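Long-range contact in FdhC (Acinetobacter nosocomialis, PDB 5KTD), which probably transfers an acyl group, such as 3-hydroxybutanoyl, from coenzyme A to the amino group of a thymidine-diphosphate-linked sugar: residues L13-E18 with Y64-F69. Residues are numbered along the deposited sequence; the frame is centred on the assembly and turned at random.
With QUH ([[(2~{R},3~{S},5~{R})-5-[5-methyl-2,4-bis(oxidanylidene)pyrimidin-1-yl]-3-oxidanyl-oxolan-2-yl]methoxy-oxidanyl-phosphoryl] [(2~{R},3~{R},4~{S},5~{S},6~{R})-6-methyl-3,5-bis(oxidanyl)-4-[[(3~{R})-3-oxidanylbutanoyl]amino]oxan-2-yl] hydrogen phosphate), chain C.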
ATOM      1  N   LEU A  13      -3.979  -8.781   3.185  1.00 17.24           N
ATOM      2  CA  LEU A  13      -4.695  -7.862   2.269  1.00 17.24           C
ATOM      3  C   LEU A  13      -5.734  -8.639   1.512  1.00 16.45           C
ATOM      4  O   LEU A  13      -5.529  -9.805   1.174  1.00 17.57           O
ATOM      5  CB  LEU A  13      -3.772  -7.194   1.218  1.00 17.09           C
ATOM      6  CG  LEU A  13      -2.507  -6.412   1.624  1.00 19.71           C
ATOM      7  CD1 LEU A  13      -2.024  -5.432   0.571  1.00 21.72           C
ATOM      8  CD2 LEU A  13      -2.585  -5.694   2.920  1.00 20.12           C
ATOM      9  N   ARG A  14      -6.857  -7.989   1.216  1.00 15.78           N
ATOM     10  CA  ARG A  14      -7.832  -8.558   0.269  1.00 15.13           C
ATOM     11  C   ARG A  14      -8.500  -7.471  -0.530  1.00 15.91           C
ATOM     12  O   ARG A  14      -8.623  -6.345  -0.057  1.00 15.25           O
ATOM     13  CB  ARG A  14      -8.856  -9.428   0.975  1.00 15.77           C
ATOM     14  CG  ARG A  14      -9.804  -8.703   1.895  1.00 17.50           C
ATOM     15  CD  ARG A  14     -11.254  -9.168   1.624  1.00 17.82           C
ATOM     16  NE  ARG A  14     -12.145  -8.465   2.540  1.00 17.80           N
ATOM     17  CZ  ARG A  14     -12.657  -7.253   2.349  1.00 17.38           C
ATOM     18  NH1 ARG A  14     -12.365  -6.559   1.255  1.00 17.56           N
ATOM     19  NH2 ARG A  14     -13.433  -6.702   3.300  1.00 17.90           N
ATOM     20  N   LEU A  15      -8.905  -7.803  -1.731  1.00 14.70           N
ATOM     21  CA  LEU A  15      -9.452  -6.799  -2.635  1.00 15.80           C
ATOM     22  C   LEU A  15     -10.701  -6.103  -2.066  1.00 16.46           C
ATOM     23  O   LEU A  15     -11.560  -6.732  -1.466  1.00 17.48           O
ATOM     24  CB  LEU A  15      -9.744  -7.441  -4.001  1.00 17.23           C
ATOM     25  CG  LEU A  15      -8.512  -7.790  -4.806  1.00 16.70           C
ATOM     26  CD1 LEU A  15      -8.807  -8.684  -6.008  1.00 17.64           C
ATOM     27  CD2 LEU A  15      -7.803  -6.525  -5.231  1.00 17.73           C
ATOM     28  N   VAL A  16     -10.770  -4.790  -2.252  1.00 15.66           N
ATOM     29  CA  VAL A  16     -11.914  -3.992  -1.854  1.00 16.82           C
ATOM     30  C   VAL A  16     -13.222  -4.471  -2.546  1.00 17.51           C
ATOM     31  O   VAL A  16     -13.222  -4.790  -3.743  1.00 17.30           O
ATOM     32  CB  VAL A  16     -11.614  -2.494  -2.164  1.00 17.39           C
ATOM     33  CG1 VAL A  16     -12.866  -1.597  -2.101  1.00 17.09           C
ATOM     34  CG2 VAL A  16     -10.505  -2.025  -1.205  1.00 15.72           C
ATOM     35  N   GLU A  17     -14.301  -4.539  -1.766  1.00 19.84           N
ATOM     36  CA  GLU A  17     -15.667  -4.781  -2.311  1.00 22.19           C
ATOM     37  C   GLU A  17     -16.546  -3.572  -1.996  1.00 22.87           C
ATOM     38  O   GLU A  17     -16.208  -2.765  -1.123  1.00 22.07           O
ATOM     39  CB  GLU A  17     -16.293  -6.028  -1.678  1.00 21.91           C
ATOM     40  CG  GLU A  17     -15.584  -7.375  -1.858  1.00 25.55           C
ATOM     41  CD  GLU A  17     -15.399  -7.841  -3.294  1.00 27.90           C
ATOM     42  OE1 GLU A  17     -14.475  -8.651  -3.548  1.00 27.46           O
ATOM     43  OE2 GLU A  17     -16.170  -7.448  -4.182  1.00 28.89           O
ATOM     44  N   GLU A  18     -17.721  -3.481  -2.619  1.00 27.30           N
ATOM     45  CA  GLU A  18     -18.681  -2.385  -2.313  1.00 28.51           C
ATOM     46  C   GLU A  18     -19.047  -2.228  -0.839  1.00 27.33           C
ATOM     47  O   GLU A  18     -19.170  -1.094  -0.308  1.00 26.23           O
ATOM     48  CB  GLU A  18     -19.967  -2.504  -3.138  1.00 32.48           C
ATOM     49  CG  GLU A  18     -19.783  -1.949  -4.533  1.00 35.78           C
ATOM     50  CD  GLU A  18     -21.077  -1.860  -5.305  1.00 40.08           C
ATOM     51  OE1 GLU A  18     -22.114  -1.511  -4.677  1.00 38.65           O
ATOM     52  OE2 GLU A  18     -21.026  -2.120  -6.535  1.00 42.70           O
ATOM     53  N   TYR A  64      -5.801  -2.156  -8.490  1.00 14.52           N
ATOM     54  CA  TYR A  64      -6.055  -3.093  -7.448  1.00 14.07           C
ATOM     55  C   TYR A  64      -5.996  -2.364  -6.136  1.00 13.36           C
ATOM     56  O   TYR A  64      -4.998  -1.694  -5.796  1.00 11.67           O
ATOM     57  CB  TYR A  64      -5.008  -4.215  -7.483  1.00 15.23           C
ATOM     58  CG  TYR A  64      -4.987  -4.937  -8.813  1.00 16.91           C
ATOM     59  CD1 TYR A  64      -5.977  -5.863  -9.134  1.00 19.03           C
ATOM     60  CD2 TYR A  64      -4.024  -4.670  -9.753  1.00 17.65           C
ATOM     61  CE1 TYR A  64      -5.995  -6.519 -10.358  1.00 20.07           C
ATOM     62  CE2 TYR A  64      -4.025  -5.323 -11.006  1.00 20.34           C
ATOM     63  CZ  TYR A  64      -5.010  -6.256 -11.297  1.00 20.08           C
ATOM     64  OH  TYR A  64      -5.029  -6.940 -12.524  1.00 24.23           O
ATOM     65  N   TYR A  65      -7.093  -2.471  -5.418  1.00 12.89           N
ATOM     66  CA  TYR A  65      -7.363  -1.713  -4.221  1.00 12.37           C
ATOM     67  C   TYR A  65      -7.641  -2.730  -3.143  1.00 13.50           C
ATOM     68  O   TYR A  65      -8.440  -3.641  -3.366  1.00 15.72           O
ATOM     69  CB  TYR A  65      -8.575  -0.867  -4.473  1.00 11.71           C
ATOM     70  CG  TYR A  65      -8.921   0.208  -3.474  1.00 12.16           C
ATOM     71  CD1 TYR A  65      -8.039   0.632  -2.502  1.00 12.20           C
ATOM     72  CD2 TYR A  65     -10.160   0.866  -3.553  1.00 13.03           C
ATOM     73  CE1 TYR A  65      -8.386   1.679  -1.624  1.00 13.01           C
ATOM     74  CE2 TYR A  65     -10.505   1.862  -2.656  1.00 12.42           C
ATOM     75  CZ  TYR A  65      -9.614   2.247  -1.672  1.00 12.73           C
ATOM     76  OH  TYR A  65      -9.933   3.286  -0.768  1.00 13.59           O
ATOM     77  N   PHE A  66      -6.984  -2.598  -1.997  1.00 12.99           N
ATOM     78  CA  PHE A  66      -7.016  -3.622  -0.927  1.00 12.46           C
ATOM     79  C   PHE A  66      -7.395  -3.006   0.417  1.00 11.47           C
ATOM     80  O   PHE A  66      -6.931  -1.919   0.742  1.00 10.60           O
ATOM     81  CB  PHE A  66      -5.646  -4.247  -0.730  1.00 12.02           C
ATOM     82  CG  PHE A  66      -5.129  -5.001  -1.938  1.00 12.15           C
ATOM     83  CD1 PHE A  66      -4.474  -4.346  -2.961  1.00 12.17           C
ATOM     84  CD2 PHE A  66      -5.285  -6.351  -2.029  1.00 12.57           C
ATOM     85  CE1 PHE A  66      -4.023  -5.044  -4.100  1.00 12.78           C
ATOM     86  CE2 PHE A  66      -4.833  -7.066  -3.142  1.00 12.17           C
ATOM     87  CZ  PHE A  66      -4.190  -6.418  -4.177  1.00 12.33           C
ATOM     88  N   ILE A  67      -8.184  -3.761   1.178  1.00 11.36           N
ATOM     89  CA  ILE A  67      -8.338  -3.551   2.609  1.00 11.40           C
ATOM     90  C   ILE A  67      -7.165  -4.294   3.275  1.00 11.24           C
ATOM     91  O   ILE A  67      -6.853  -5.402   2.867  1.00 11.58           O
ATOM     92  CB  ILE A  67      -9.638  -4.148   3.190  1.00 11.66           C
ATOM     93  CG1 ILE A  67     -10.870  -3.521   2.523  1.00 12.13           C
ATOM     94  CG2 ILE A  67      -9.696  -3.939   4.711  1.00 11.77           C
ATOM     95  CD1 ILE A  67     -10.897  -2.006   2.507  1.00 12.72           C
ATOM     96  N   ILE A  68      -6.553  -3.632   4.251  1.00 10.98           N
ATOM     97  CA  ILE A  68      -5.516  -4.208   5.104  1.00 12.13           C
ATOM     98  C   ILE A  68      -6.194  -4.725   6.370  1.00 12.13           C
ATOM     99  O   ILE A  68      -6.954  -4.021   6.987  1.00 12.31           O
ATOM    100  CB  ILE A  68      -4.433  -3.206   5.500  1.00 11.89           C
ATOM    101  CG1 ILE A  68      -3.801  -2.526   4.261  1.00 11.88           C
ATOM    102  CG2 ILE A  68      -3.381  -3.941   6.333  1.00 12.00           C
ATOM    103  CD1 ILE A  68      -2.937  -1.326   4.586  1.00 11.93           C
ATOM    104  N   PHE A  69      -5.855  -5.942   6.758  1.00 13.87           N
ATOM    105  CA  PHE A  69      -6.444  -6.611   7.923  1.00 15.19           C
ATOM    106  C   PHE A  69      -5.346  -6.996   8.897  1.00 16.70           C
ATOM    107  O   PHE A  69      -4.263  -7.293   8.503  1.00 15.12           O
ATOM    108  CB  PHE A  69      -7.190  -7.898   7.536  1.00 15.21           C
ATOM    109  CG  PHE A  69      -8.598  -7.662   6.985  1.00 16.04           C
ATOM    110  CD1 PHE A  69      -9.692  -7.649   7.845  1.00 16.22           C
ATOM    111  CD2 PHE A  69      -8.821  -7.430   5.607  1.00 16.12           C
ATOM    112  CE1 PHE A  69     -10.968  -7.413   7.350  1.00 15.94           C
ATOM    113  CE2 PHE A  69     -10.121  -7.218   5.106  1.00 15.78           C
ATOM    114  CZ  PHE A  69     -11.179  -7.204   5.991  1.00 16.16           C
TER
HETATM  115  O1  QUH C 202      -0.337   7.185  -0.303  1.00 14.15           O
HETATM  116  C1  QUH C 202       0.469   7.686  -1.100  1.00 13.26           C
HETATM  117  C2  QUH C 202       1.808   7.111  -1.431  1.00 12.73           C
HETATM  118  C3  QUH C 202       2.284   6.147  -0.379  1.00 13.06           C
HETATM  119  O2  QUH C 202       3.013   6.836   0.647  1.00 13.50           O
HETATM  120  C4  QUH C 202       3.247   5.119  -0.913  1.00 12.60           C
HETATM  121  N1  QUH C 202       0.189   8.846  -1.803  1.00 14.34           N
HETATM  122  C5  QUH C 202      -1.149   9.442  -1.828  1.00 14.22           C
HETATM  123  C6  QUH C 202      -1.054  10.967  -1.745  1.00 15.58           C
HETATM  124  O3  QUH C 202      -0.341  11.310  -0.535  1.00 18.48           O
HETATM  125  C7  QUH C 202      -2.477  11.513  -1.724  1.00 16.36           C
HETATM  126  C8  QUH C 202      -2.541  13.031  -1.592  1.00 16.76           C
HETATM  127  O4  QUH C 202      -3.171  11.121  -2.928  1.00 17.05           O
HETATM  128  C9  QUH C 202      -1.828   9.155  -3.138  1.00 14.83           C
HETATM  129  O5  QUH C 202      -1.875   7.776  -3.442  1.00 15.32           O
HETATM  130  C10 QUH C 202      -3.210   9.716  -3.173  1.00 15.61           C
HETATM  131  O6  QUH C 202      -3.996   9.025  -2.217  1.00 15.29           O
HETATM  132  P1  QUH C 202      -5.541   9.132  -2.275  1.00 14.78           P
HETATM  133  O7  QUH C 202      -6.106  10.418  -1.651  1.00 13.10           O
HETATM  134  O8  QUH C 202      -6.033   7.807  -1.613  1.00 14.42           O
HETATM  135  O9  QUH C 202      -6.173   8.862  -3.729  1.00 15.61           O
HETATM  136  P2  QUH C 202      -6.295   9.851  -4.991  1.00 15.34           P
HETATM  137  O10 QUH C 202      -5.702   9.297  -6.194  1.00 15.91           O
HETATM  138  O11 QUH C 202      -5.744  11.237  -4.677  1.00 15.63           O
HETATM  139  O12 QUH C 202      -7.849   9.871  -5.238  1.00 16.55           O
HETATM  140  C11 QUH C 202      -8.473  10.257  -6.448  1.00 17.02           C
HETATM  141  C12 QUH C 202      -9.836  10.790  -6.039  1.00 16.50           C
HETATM  142  C13 QUH C 202      -9.750  11.802  -4.884  1.00 17.50           C
HETATM  143  O13 QUH C 202     -10.779  12.801  -5.060  1.00 17.11           O
HETATM  144  C14 QUH C 202     -10.148  11.034  -3.630  1.00 16.81           C
HETATM  145  C15 QUH C 202     -11.126  10.030  -4.203  1.00 17.31           C
HETATM  146  O14 QUH C 202     -10.696   9.743  -5.571  1.00 16.01           O
HETATM  147  N2  QUH C 202     -11.215   8.744  -3.530  1.00 18.24           N
HETATM  148  C16 QUH C 202     -10.131   7.911  -3.515  1.00 18.82           C
HETATM  149  C17 QUH C 202     -10.218   6.631  -2.930  1.00 18.02           C
HETATM  150  C18 QUH C 202      -9.059   5.658  -2.899  1.00 17.47           C
HETATM  151  C19 QUH C 202     -11.476   6.298  -2.328  1.00 17.06           C
HETATM  152  O15 QUH C 202     -11.648   5.153  -1.768  1.00 16.76           O
HETATM  153  N3  QUH C 202     -12.517   7.130  -2.355  1.00 19.03           N
HETATM  154  C20 QUH C 202     -12.398   8.316  -2.947  1.00 18.57           C
HETATM  155  O16 QUH C 202     -13.481   9.064  -2.933  1.00 20.18           O
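The carbonyl oxygen of Tyr65 accepts the backbone N-H of Val16, with N to O at 2.8 Å and the bond nearly straight at 172°, though the donor is tilted from the carbonyl plane. Leu15 CA adds a weaker C-H...O contact to the same oxygen. Farther along, Arg14 and Ile67 form a hydrogen-bonded antiparallel pair, Arg14 N to Ile67 O at 3.1 Å and Ile67 N to Arg14 O at 2.9 Å.

Where strand 11-15 gives way to loop, Val16 turns toward its partner and sets CG2 over one face of the Tyr65 ring, 3.8 Å from the centroid, a CH-pi contact. Leu15 CD2 lies similarly over a face of Phe66, while Leu13 CD2 rests beside Ile68 CG1. The Arg14 side chain lies alongside Ile67, pointing the same way, with NH1 3.6 Å from Ile67 CG1. A bend at chi2 brings Arg14 NE to Phe69 CE2 (3.5 Å) and NH2 to the edge of that ring, in its plane; guanidinium and ring are inclined by 57°. NH1 hydrogen-bonds to the carbonyl oxygen of the next residue, Leu15, from above the carbonyl plane, and NH2 forms a salt bridge with Asp20.

Tyr65 OH donates to O15, a carbonyl of the ligand's thymine, at 2.7 Å, consistent with a part in base recognition. The antiparallel pairing joins edge strand 11-15 to strand 64-70 of the GNAT sheet, and Val16 CG2 covers one face of the tyrosine ring whose hydroxyl bonds the thymine.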